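Side-chain contacts in uncharacterized metal-dependent hydrolase (Pyrococcus horikoshii, PDB 3IGH), which is of unknown function but probably hydrolyses carbon-nitrogen bonds other than peptide bonds, as many members of the amidohydrolase family do: residues 274-279 with 340-345; 313-318 with 322-327; 381-386 with 423-428. One frame throughout, in Å; residues are numbered along the deposited sequence.

Interaction 1: residues 274-279 with 340-345. With SO4 (sulfate ion), chain G.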
loop_
_atom_site.group_PDB
_atom_site.type_symbol
_atom_site.label_atom_id
_atom_site.label_comp_id
_atom_site.label_asym_id
_atom_site.label_seq_id
_atom_site.Cartn_x
_atom_site.Cartn_y
_atom_site.Cartn_z
ATOM N N ALA A 274 30.697 17.198 8.510
ATOM C CA ALA A 274 30.177 17.671 7.238
ATOM C C ALA A 274 31.343 17.902 6.291
ATOM O O ALA A 274 32.388 18.423 6.698
ATOM C CB ALA A 274 29.358 18.951 7.412
ATOM N N LEU A 275 31.165 17.508 5.034
ATOM C CA LEU A 275 32.276 17.480 4.075
ATOM C C LEU A 275 32.420 18.784 3.304
ATOM O O LEU A 275 31.573 19.133 2.482
ATOM C CB LEU A 275 32.116 16.294 3.109
ATOM C CG LEU A 275 33.273 16.025 2.138
ATOM C CD1 LEU A 275 34.531 15.598 2.896
ATOM C CD2 LEU A 275 32.853 14.950 1.144
ATOM N N LEU A 276 33.524 19.480 3.557
ATOM C CA LEU A 276 33.788 20.797 2.983
ATOM C C LEU A 276 34.844 20.717 1.869
ATOM O O LEU A 276 35.626 19.770 1.841
ATOM C CB LEU A 276 34.288 21.746 4.088
ATOM C CG LEU A 276 33.500 21.871 5.401
ATOM C CD1 LEU A 276 34.067 22.969 6.295
ATOM C CD2 LEU A 276 32.041 22.140 5.115
ATOM N N SER A 277 34.866 21.703 0.971
ATOM C CA SER A 277 35.886 21.752 -0.081
ATOM C C SER A 277 37.227 22.330 0.405
ATOM O O SER A 277 38.256 22.165 -0.257
ATOM C CB SER A 277 35.376 22.502 -1.316
ATOM O OG SER A 277 34.841 23.766 -0.972
ATOM N N LYS A 278 37.212 22.997 1.562
ATOM C CA LYS A 278 38.424 23.522 2.217
ATOM C C LYS A 278 38.312 23.209 3.704
ATOM O O LYS A 278 37.195 23.035 4.199
ATOM C CB LYS A 278 38.557 25.027 1.988
ATOM C CG LYS A 278 39.124 25.399 0.634
ATOM C CD LYS A 278 39.187 26.907 0.464
ATOM C CE LYS A 278 39.567 27.293 -0.958
ATOM N NZ LYS A 278 39.374 28.753 -1.198
ATOM N N PRO A 279 39.450 23.101 4.429
ATOM C CA PRO A 279 39.352 22.735 5.850
ATOM C C PRO A 279 38.473 23.656 6.710
ATOM O O PRO A 279 38.179 24.785 6.310
ATOM C CB PRO A 279 40.810 22.768 6.322
ATOM C CG PRO A 279 41.599 22.480 5.074
ATOM C CD PRO A 279 40.859 23.237 4.008
ATOM N N ALA A 340 21.083 20.990 2.790
ATOM C CA ALA A 340 21.738 21.917 1.850
ATOM C C ALA A 340 22.294 23.141 2.590
ATOM O O ALA A 340 22.068 24.289 2.195
ATOM C CB ALA A 340 20.778 22.326 0.722
ATOM N N SER A 341 23.018 22.870 3.673
ATOM C CA SER A 341 23.397 23.895 4.650
ATOM C C SER A 341 24.432 24.887 4.131
ATOM O O SER A 341 24.411 26.060 4.499
ATOM C CB SER A 341 23.909 23.224 5.921
ATOM O OG SER A 341 22.956 22.284 6.409
ATOM N N LEU A 342 25.314 24.402 3.264
ATOM C CA LEU A 342 26.370 25.200 2.655
ATOM C C LEU A 342 26.315 25.008 1.143
ATOM O O LEU A 342 26.622 23.920 0.645
ATOM C CB LEU A 342 27.730 24.729 3.156
ATOM C CG LEU A 342 28.378 25.322 4.400
ATOM C CD1 LEU A 342 29.815 24.876 4.433
ATOM C CD2 LEU A 342 28.336 26.819 4.352
ATOM N N VAL A 343 25.897 26.048 0.430
ATOM C CA VAL A 343 25.783 26.015 -1.030
ATOM C C VAL A 343 26.590 27.176 -1.615
ATOM O O VAL A 343 26.320 28.330 -1.296
ATOM C CB VAL A 343 24.307 26.146 -1.491
ATOM C CG1 VAL A 343 24.208 26.174 -3.014
ATOM C CG2 VAL A 343 23.449 25.011 -0.914
ATOM N N ARG A 344 27.572 26.865 -2.463
ATOM C CA ARG A 344 28.406 27.888 -3.120
ATOM C C ARG A 344 27.634 28.566 -4.248
ATOM O O ARG A 344 26.678 27.989 -4.758
ATOM C CB ARG A 344 29.668 27.251 -3.702
ATOM C CG ARG A 344 30.488 26.414 -2.744
ATOM C CD ARG A 344 31.820 25.983 -3.381
ATOM N NE ARG A 344 31.606 25.249 -4.627
ATOM C CZ ARG A 344 31.613 23.921 -4.738
ATOM N NH1 ARG A 344 31.388 23.367 -5.916
ATOM N NH2 ARG A 344 31.840 23.143 -3.683
ATOM N N ASP A 345 28.062 29.764 -4.659
ATOM C CA ASP A 345 27.417 30.486 -5.775
ATOM C C ASP A 345 27.367 29.649 -7.057
ATOM O O ASP A 345 26.372 29.688 -7.781
ATOM C CB ASP A 345 28.107 31.831 -6.076
ATOM C CG ASP A 345 27.965 32.855 -4.947
ATOM O OD1 ASP A 345 28.397 34.013 -5.159
ATOM O OD2 ASP A 345 27.444 32.524 -3.856
HETATM S S SO4 G . 31.540 31.082 -4.700
HETATM O O1 SO4 G . 30.464 31.177 -3.722
HETATM O O2 SO4 G . 32.683 30.397 -4.103
HETATM O O3 SO4 G . 31.101 30.307 -5.863
HETATM O O4 SO4 G . 31.919 32.432 -5.108
#
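Leu276 is the first residue of 274-279 to meet the facing loop. Its CD2 methyl lies 3.6 Å from CD1 of Leu342, ordinary van der Waals contact between two buried methyls. The two side chains meet at a slant and by their ends, which fits a backbone spacing of 8.6 Å between Leu276 CA and Leu342 CA. With CG anti to its carbonyl carbon (chi1 -51°), Leu276 carries CD2 nearer to 340-345 than the direction of its CB alone would suggest. The leucine also rests on Arg379 and Asp318.

Both segments are loops after strands of the TIM-type barrel of the amidohydrolase family, 256-264 and 336-337, which flank strand 310-315; the second loop leads on into helix 345-354. The contact therefore belongs to the C-terminal side of the barrel, where such enzymes generally keep their active sites.

At Ser277 the character turns polar. In the conformer given, one of two deposited, OG stands 4.1 Å from Arg344 NH2, obliquely to the guanidinium and too far for a bond; both atoms turn instead to the carboxylate of Asp318. A bend at chi3 (-57°) swings the arginine head round to this acceptor, while its NH1 pairs with Asp346, so acidic partners fix the rotation of the group. Beyond it, Asp345 N gives a nearly straight bond to sulfate O1 (2.9 Å, 166° at the hydrogen).

Interaction 2: residues 313-318 with 322-327. With SO4 (sulfate ion), chain B.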
loop_
_atom_site.group_PDB
_atom_site.type_symbol
_atom_site.label_atom_id
_atom_site.label_comp_id
_atom_site.label_asym_id
_atom_site.label_seq_id
_atom_site.Cartn_x
_atom_site.Cartn_y
_atom_site.Cartn_z
ATOM N N ILE A 313 18.875 12.582 -0.276
ATOM C CA ILE A 313 20.266 12.533 0.142
ATOM C C ILE A 313 20.599 13.687 1.098
ATOM O O ILE A 313 20.477 14.856 0.742
ATOM C CB ILE A 313 21.240 12.565 -1.070
ATOM C CG1 ILE A 313 20.869 11.470 -2.095
ATOM C CG2 ILE A 313 22.669 12.378 -0.578
ATOM C CD1 ILE A 313 21.839 11.340 -3.291
ATOM N N HIS A 314 21.024 13.330 2.302
ATOM C CA HIS A 314 21.589 14.274 3.274
ATOM C C HIS A 314 22.904 14.829 2.721
ATOM O O HIS A 314 23.822 14.062 2.409
ATOM C CB HIS A 314 21.815 13.502 4.581
ATOM C CG HIS A 314 22.685 14.189 5.597
ATOM N ND1 HIS A 314 22.241 14.473 6.872
ATOM C CD2 HIS A 314 23.986 14.571 5.562
ATOM C CE1 HIS A 314 23.218 15.029 7.565
ATOM N NE2 HIS A 314 24.285 15.113 6.790
ATOM N N ALA A 315 22.987 16.151 2.611
ATOM C CA ALA A 315 24.246 16.840 2.283
ATOM C C ALA A 315 24.315 18.168 3.030
ATOM O O ALA A 315 23.574 19.092 2.725
ATOM C CB ALA A 315 24.363 17.074 0.779
ATOM N N ILE A 316 25.209 18.253 4.010
ATOM C CA ILE A 316 25.364 19.475 4.801
ATOM C C ILE A 316 26.520 20.322 4.238
ATOM O O ILE A 316 26.331 21.487 3.893
ATOM C CB ILE A 316 25.487 19.134 6.319
ATOM C CG1 ILE A 316 24.125 18.648 6.825
ATOM C CG2 ILE A 316 25.922 20.353 7.143
ATOM C CD1 ILE A 316 24.049 18.328 8.315
ATOM N N GLY A 317 27.700 19.724 4.111
ATOM C CA GLY A 317 28.870 20.437 3.589
ATOM C C GLY A 317 28.762 20.718 2.104
ATOM O O GLY A 317 27.979 20.072 1.392
ATOM N N ASP A 318 29.540 21.685 1.624
ATOM C CA ASP A 318 29.458 22.070 0.217
ATOM C C ASP A 318 30.053 21.013 -0.721
ATOM O O ASP A 318 29.578 20.847 -1.844
ATOM C CB ASP A 318 30.090 23.445 -0.031
ATOM C CG ASP A 318 31.595 23.436 0.120
ATOM O OD1 ASP A 318 32.108 23.151 1.228
ATOM O OD2 ASP A 318 32.268 23.707 -0.889
ATOM N N ASP A 322 28.267 18.553 -3.764
ATOM C CA ASP A 322 28.846 18.146 -5.059
ATOM C C ASP A 322 28.617 16.657 -5.298
ATOM O O ASP A 322 28.190 16.264 -6.381
ATOM C CB ASP A 322 30.356 18.433 -5.133
ATOM C CG ASP A 322 30.686 19.912 -5.259
ATOM O OD1 ASP A 322 29.943 20.651 -5.931
ATOM O OD2 ASP A 322 31.725 20.332 -4.699
ATOM N N VAL A 323 28.899 15.851 -4.274
ATOM C CA VAL A 323 28.728 14.404 -4.312
ATOM C C VAL A 323 27.260 14.039 -4.558
ATOM O O VAL A 323 26.965 13.222 -5.430
ATOM C CB VAL A 323 29.258 13.736 -3.014
ATOM C CG1 VAL A 323 28.940 12.238 -2.973
ATOM C CG2 VAL A 323 30.760 13.969 -2.866
ATOM N N ALA A 324 26.348 14.662 -3.809
ATOM C CA ALA A 324 24.907 14.425 -3.989
ATOM C C ALA A 324 24.454 14.805 -5.384
ATOM O O ALA A 324 23.701 14.055 -6.025
ATOM C CB ALA A 324 24.077 15.184 -2.934
ATOM N N LEU A 325 24.924 15.955 -5.870
ATOM C CA LEU A 325 24.549 16.404 -7.204
ATOM C C LEU A 325 25.132 15.480 -8.296
ATOM O O LEU A 325 24.476 15.244 -9.310
ATOM C CB LEU A 325 24.928 17.876 -7.429
ATOM C CG LEU A 325 24.192 18.936 -6.579
ATOM C CD1 LEU A 325 24.792 20.320 -6.778
ATOM C CD2 LEU A 325 22.701 18.972 -6.868
ATOM N N ASP A 326 26.326 14.933 -8.052
ATOM C CA ASP A 326 26.948 13.940 -8.949
ATOM C C ASP A 326 26.073 12.689 -9.087
ATOM O O ASP A 326 25.888 12.176 -10.195
ATOM C CB ASP A 326 28.344 13.535 -8.448
ATOM C CG ASP A 326 29.419 14.583 -8.741
ATOM O OD1 ASP A 326 29.145 15.568 -9.447
ATOM O OD2 ASP A 326 30.553 14.418 -8.246
ATOM N N VAL A 327 25.518 12.226 -7.963
ATOM C CA VAL A 327 24.636 11.056 -7.937
ATOM C C VAL A 327 23.385 11.309 -8.780
ATOM O O VAL A 327 23.032 10.494 -9.643
ATOM C CB VAL A 327 24.273 10.644 -6.480
ATOM C CG1 VAL A 327 23.299 9.475 -6.456
ATOM C CG2 VAL A 327 25.535 10.261 -5.724
HETATM S S SO4 B . 19.428 13.785 9.069
HETATM O O1 SO4 B . 18.177 13.101 9.328
HETATM O O2 SO4 B . 19.422 15.061 9.768
HETATM O O3 SO4 B . 20.526 12.985 9.594
HETATM O O4 SO4 B . 19.564 14.018 7.627
#
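Two carboxylates of like charge stand on successive turns of one helix, at Asp318 and Asp322, with their OD2 atoms 5.1 Å apart. Arg344, shared between them through salt bridges from NH2, probably offsets their repulsion, and Asp318 has Ser277 besides. The backbones of the pair are joined by a rather long helical bond, Asp322 N to Asp318 O at 3.3 Å, and that same carbonyl oxygen also accepts from Gln347 NE2. Gly317 takes the N-cap position, and its own N is bonded to Asp266.

Beyond this polar start, strand 313-315 and helix 322-327 run nearly antiparallel, at 153° with axes 8.7 Å apart, as expected where a strand turns back into its helix. Strand 310-315, helix 318-331 and strand 336-337 form a beta-alpha-beta unit of the amidohydrolase barrel. Ile313 uses two branches: CG2 meets Ala324 CB at 3.9 Å, while CG1, anti to the carbonyl carbon (chi1 -52°), sends CD1 to Val327 CG1 at 4.0 Å. Ala315 CB comes within 4.2 Å of Ala324 CB, so small side chains sit where strand and helix face each other.

His314, between these two strand residues, points away from the helix. Its ND1 donates almost straight, near the ring plane, to sulfate O4 (2.8 Å, 172°), and NE2 bonds to Gly267 O. His67, His339 and Lys262 hold the same ion, a grouping reminiscent of amidohydrolase metal sites. The strand thus divides its chemistry: alternate residues seal an apolar interface against the helix, and His314 presents a polar ring to an anion-holding pocket that is probably the active site.

Interaction 3: residues 381-386 with 423-428. With SO4 (sulfate ion), chain G.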
loop_
_atom_site.group_PDB
_atom_site.type_symbol
_atom_site.label_atom_id
_atom_site.label_comp_id
_atom_site.label_asym_id
_atom_site.label_seq_id
_atom_site.Cartn_x
_atom_site.Cartn_y
_atom_site.Cartn_z
ATOM N N LYS A 381 28.308 33.548 3.313
ATOM C CA LYS A 381 27.287 33.751 2.276
ATOM C C LYS A 381 26.677 32.445 1.748
ATOM O O LYS A 381 25.602 32.457 1.145
ATOM C CB LYS A 381 27.847 34.581 1.114
ATOM C CG LYS A 381 29.047 33.962 0.401
ATOM C CD LYS A 381 29.459 34.794 -0.811
ATOM C CE LYS A 381 30.938 34.617 -1.148
ATOM N NZ LYS A 381 31.222 33.384 -1.935
ATOM N N TRP A 382 27.356 31.327 2.005
ATOM C CA TRP A 382 26.884 30.009 1.585
ATOM C C TRP A 382 25.911 29.389 2.581
ATOM O O TRP A 382 25.270 28.383 2.272
ATOM C CB TRP A 382 28.044 29.030 1.441
ATOM C CG TRP A 382 29.157 29.399 0.499
ATOM C CD1 TRP A 382 29.190 30.426 -0.407
ATOM C CD2 TRP A 382 30.391 28.694 0.351
ATOM N NE1 TRP A 382 30.386 30.416 -1.086
ATOM C CE2 TRP A 382 31.141 29.363 -0.642
ATOM C CE3 TRP A 382 30.945 27.564 0.975
ATOM C CZ2 TRP A 382 32.414 28.938 -1.032
ATOM C CZ3 TRP A 382 32.203 27.137 0.579
ATOM C CH2 TRP A 382 32.926 27.829 -0.406
ATOM N N VAL A 383 25.805 29.986 3.767
ATOM C CA VAL A 383 25.112 29.371 4.906
ATOM C C VAL A 383 23.599 29.597 4.871
ATOM O O VAL A 383 23.143 30.746 4.855
ATOM C CB VAL A 383 25.692 29.889 6.261
ATOM C CG1 VAL A 383 24.903 29.350 7.438
ATOM C CG2 VAL A 383 27.147 29.498 6.409
ATOM N N TYR A 384 22.834 28.497 4.872
ATOM C CA TYR A 384 21.360 28.521 4.952
ATOM C C TYR A 384 20.748 29.615 4.085
ATOM O O TYR A 384 19.961 30.454 4.559
ATOM C CB TYR A 384 20.898 28.658 6.408
ATOM C CG TYR A 384 21.335 27.509 7.303
ATOM C CD1 TYR A 384 21.102 26.173 6.943
ATOM C CD2 TYR A 384 21.952 27.758 8.522
ATOM C CE1 TYR A 384 21.515 25.127 7.782
ATOM C CE2 TYR A 384 22.360 26.735 9.344
ATOM C CZ TYR A 384 22.145 25.425 8.974
ATOM O OH TYR A 384 22.560 24.424 9.820
ATOM N N ARG A 385 21.136 29.620 2.816
ATOM C CA ARG A 385 20.813 30.737 1.922
ATOM C C ARG A 385 19.449 30.564 1.267
ATOM O O ARG A 385 19.329 30.435 0.044
ATOM C CB ARG A 385 21.954 30.999 0.912
ATOM C CG ARG A 385 22.363 29.818 0.028
ATOM C CD ARG A 385 23.694 30.055 -0.682
ATOM N NE ARG A 385 23.746 31.290 -1.463
ATOM C CZ ARG A 385 24.763 31.647 -2.252
ATOM N NH1 ARG A 385 25.828 30.864 -2.383
ATOM N NH2 ARG A 385 24.716 32.793 -2.913
ATOM N N PHE A 386 18.409 30.615 2.100
ATOM C CA PHE A 386 17.067 30.173 1.699
ATOM C C PHE A 386 16.431 31.002 0.588
ATOM O O PHE A 386 15.739 30.454 -0.266
ATOM C CB PHE A 386 16.122 30.112 2.901
ATOM C CG PHE A 386 16.612 29.246 4.028
ATOM C CD1 PHE A 386 16.389 29.631 5.348
ATOM C CD2 PHE A 386 17.294 28.052 3.783
ATOM C CE1 PHE A 386 16.827 28.844 6.401
ATOM C CE2 PHE A 386 17.748 27.266 4.842
ATOM C CZ PHE A 386 17.501 27.657 6.151
ATOM N N VAL A 423 21.495 35.234 17.451
ATOM C CA VAL A 423 22.727 34.651 16.932
ATOM C C VAL A 423 23.427 35.621 15.992
ATOM O O VAL A 423 22.777 36.446 15.340
ATOM C CB VAL A 423 22.484 33.297 16.168
ATOM C CG1 VAL A 423 22.145 32.143 17.130
ATOM C CG2 VAL A 423 21.423 33.453 15.090
ATOM N N LYS A 424 24.752 35.488 15.914
ATOM C CA LYS A 424 25.608 36.280 15.019
ATOM C C LYS A 424 25.172 36.238 13.549
ATOM O O LYS A 424 25.285 37.237 12.834
ATOM C CB LYS A 424 27.065 35.803 15.148
ATOM C CG LYS A 424 28.112 36.664 14.440
ATOM C CD LYS A 424 28.235 38.032 15.094
ATOM C CE LYS A 424 29.425 38.796 14.550
ATOM N NZ LYS A 424 29.501 40.168 15.130
ATOM N N LEU A 425 24.646 35.091 13.118
ATOM C CA LEU A 425 24.299 34.856 11.712
ATOM C C LEU A 425 23.350 35.892 11.106
ATOM O O LEU A 425 23.474 36.218 9.925
ATOM C CB LEU A 425 23.709 33.441 11.534
ATOM C CG LEU A 425 23.724 32.890 10.109
ATOM C CD1 LEU A 425 25.156 32.748 9.609
ATOM C CD2 LEU A 425 22.962 31.569 10.014
ATOM N N TYR A 426 22.416 36.409 11.908
ATOM C CA TYR A 426 21.471 37.410 11.407
ATOM C C TYR A 426 22.157 38.600 10.738
ATOM O O TYR A 426 21.895 38.886 9.565
ATOM C CB TYR A 426 20.510 37.931 12.489
ATOM C CG TYR A 426 19.677 39.075 11.945
ATOM C CD1 TYR A 426 19.925 40.401 12.334
ATOM C CD2 TYR A 426 18.693 38.844 10.982
ATOM C CE1 TYR A 426 19.195 41.456 11.797
ATOM C CE2 TYR A 426 17.953 39.895 10.442
ATOM C CZ TYR A 426 18.211 41.197 10.857
ATOM O OH TYR A 426 17.483 42.236 10.332
ATOM N N GLU A 427 23.030 39.287 11.482
ATOM C CA GLU A 427 23.693 40.496 10.982
ATOM C C GLU A 427 24.512 40.217 9.725
ATOM O O GLU A 427 24.660 41.084 8.874
ATOM C CB GLU A 427 24.554 41.160 12.075
ATOM C CG GLU A 427 25.894 40.479 12.389
ATOM C CD GLU A 427 27.102 41.141 11.722
ATOM O OE1 GLU A 427 28.239 40.867 12.161
ATOM O OE2 GLU A 427 26.930 41.935 10.770
ATOM N N LEU A 428 25.030 38.996 9.618
ATOM C CA LEU A 428 25.887 38.626 8.502
ATOM C C LEU A 428 25.117 38.194 7.263
ATOM O O LEU A 428 25.651 38.258 6.159
ATOM C CB LEU A 428 26.849 37.521 8.934
ATOM C CG LEU A 428 27.885 37.901 9.994
ATOM C CD1 LEU A 428 28.579 36.663 10.535
ATOM C CD2 LEU A 428 28.892 38.886 9.411
HETATM S S SO4 G . 31.540 31.082 -4.700
HETATM O O1 SO4 G . 30.464 31.177 -3.722
HETATM O O2 SO4 G . 32.683 30.397 -4.103
HETATM O O3 SO4 G . 31.101 30.307 -5.863
HETATM O O4 SO4 G . 31.919 32.432 -5.108
#
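Leu425 gives up the most surface here, and its CD2 methyl touches both remaining partners, Val383 and Tyr384. With CG anti to the backbone N (chi1 -161°), the leucine reaches from helix 425-429 toward the loop 381-386. Its CD2 lies 3.9 Å from Val383 CG1, and its CD1 is at nearly the same distance from that methyl, 4.0 Å, so the valine branch meets the fork of the leucine. The same CD2 comes to the edge of the Tyr384 ring, close to the ring plane, 4.2 Å from Tyr384 CD2. The hydroxyl of Tyr384 is bonded to Asp368, and Ile365 of helix 364-367 touches both the tyrosine and the leucine. The contact thus joins the loop between helices 371-375 and 386-392 to a short helix, among the loops and short helices beyond the C-terminal ends of the barrel strands.

On the loop's other flank, Trp382 NE1 donates to sulfate O1 (2.7 Å), bent to 135° at the hydrogen, with the oxygen near the ring plane. Lys381 adds a weak bond from NZ to sulfate O4 at 3.4 Å; a turn at chi4 (81°) brings its ammonium there, 3.2 Å from Trp382 NE1, two donors converging on one anion. A leucine in place of Trp382 would probably leave sulfate O1 without its indole donor and strip Arg344 of the ring packed on it. The sulfate, probably from the crystallisation liquor, marks a spot suited to anions; between the two segments the attachment rests on apolar packing, so it depends on fit rather than directional bonds.

In the fold
Interaction 2 is the largest (220 Å² against 107 and 94 Å²), and like interaction 3 it is buried; it joins a barrel strand to its own helix. Interaction 1 is only partly buried and pairs two loops beyond the strands, whereas interaction 3 joins buried residues of a loop and a short helix farther out from the strand ends. Asp318 of interaction 2 is shared with interaction 1. Arg385 ties the first and third, its NH1 reaching Asp345 OD2 at 2.7 Å and also the carbonyl of Val343. Interactions 1 and 3 share one sulfate, while interaction 2 touches another, among the histidines. Salt bridges join interaction 1 to both of the others, while interaction 3 itself is apolar across its segments.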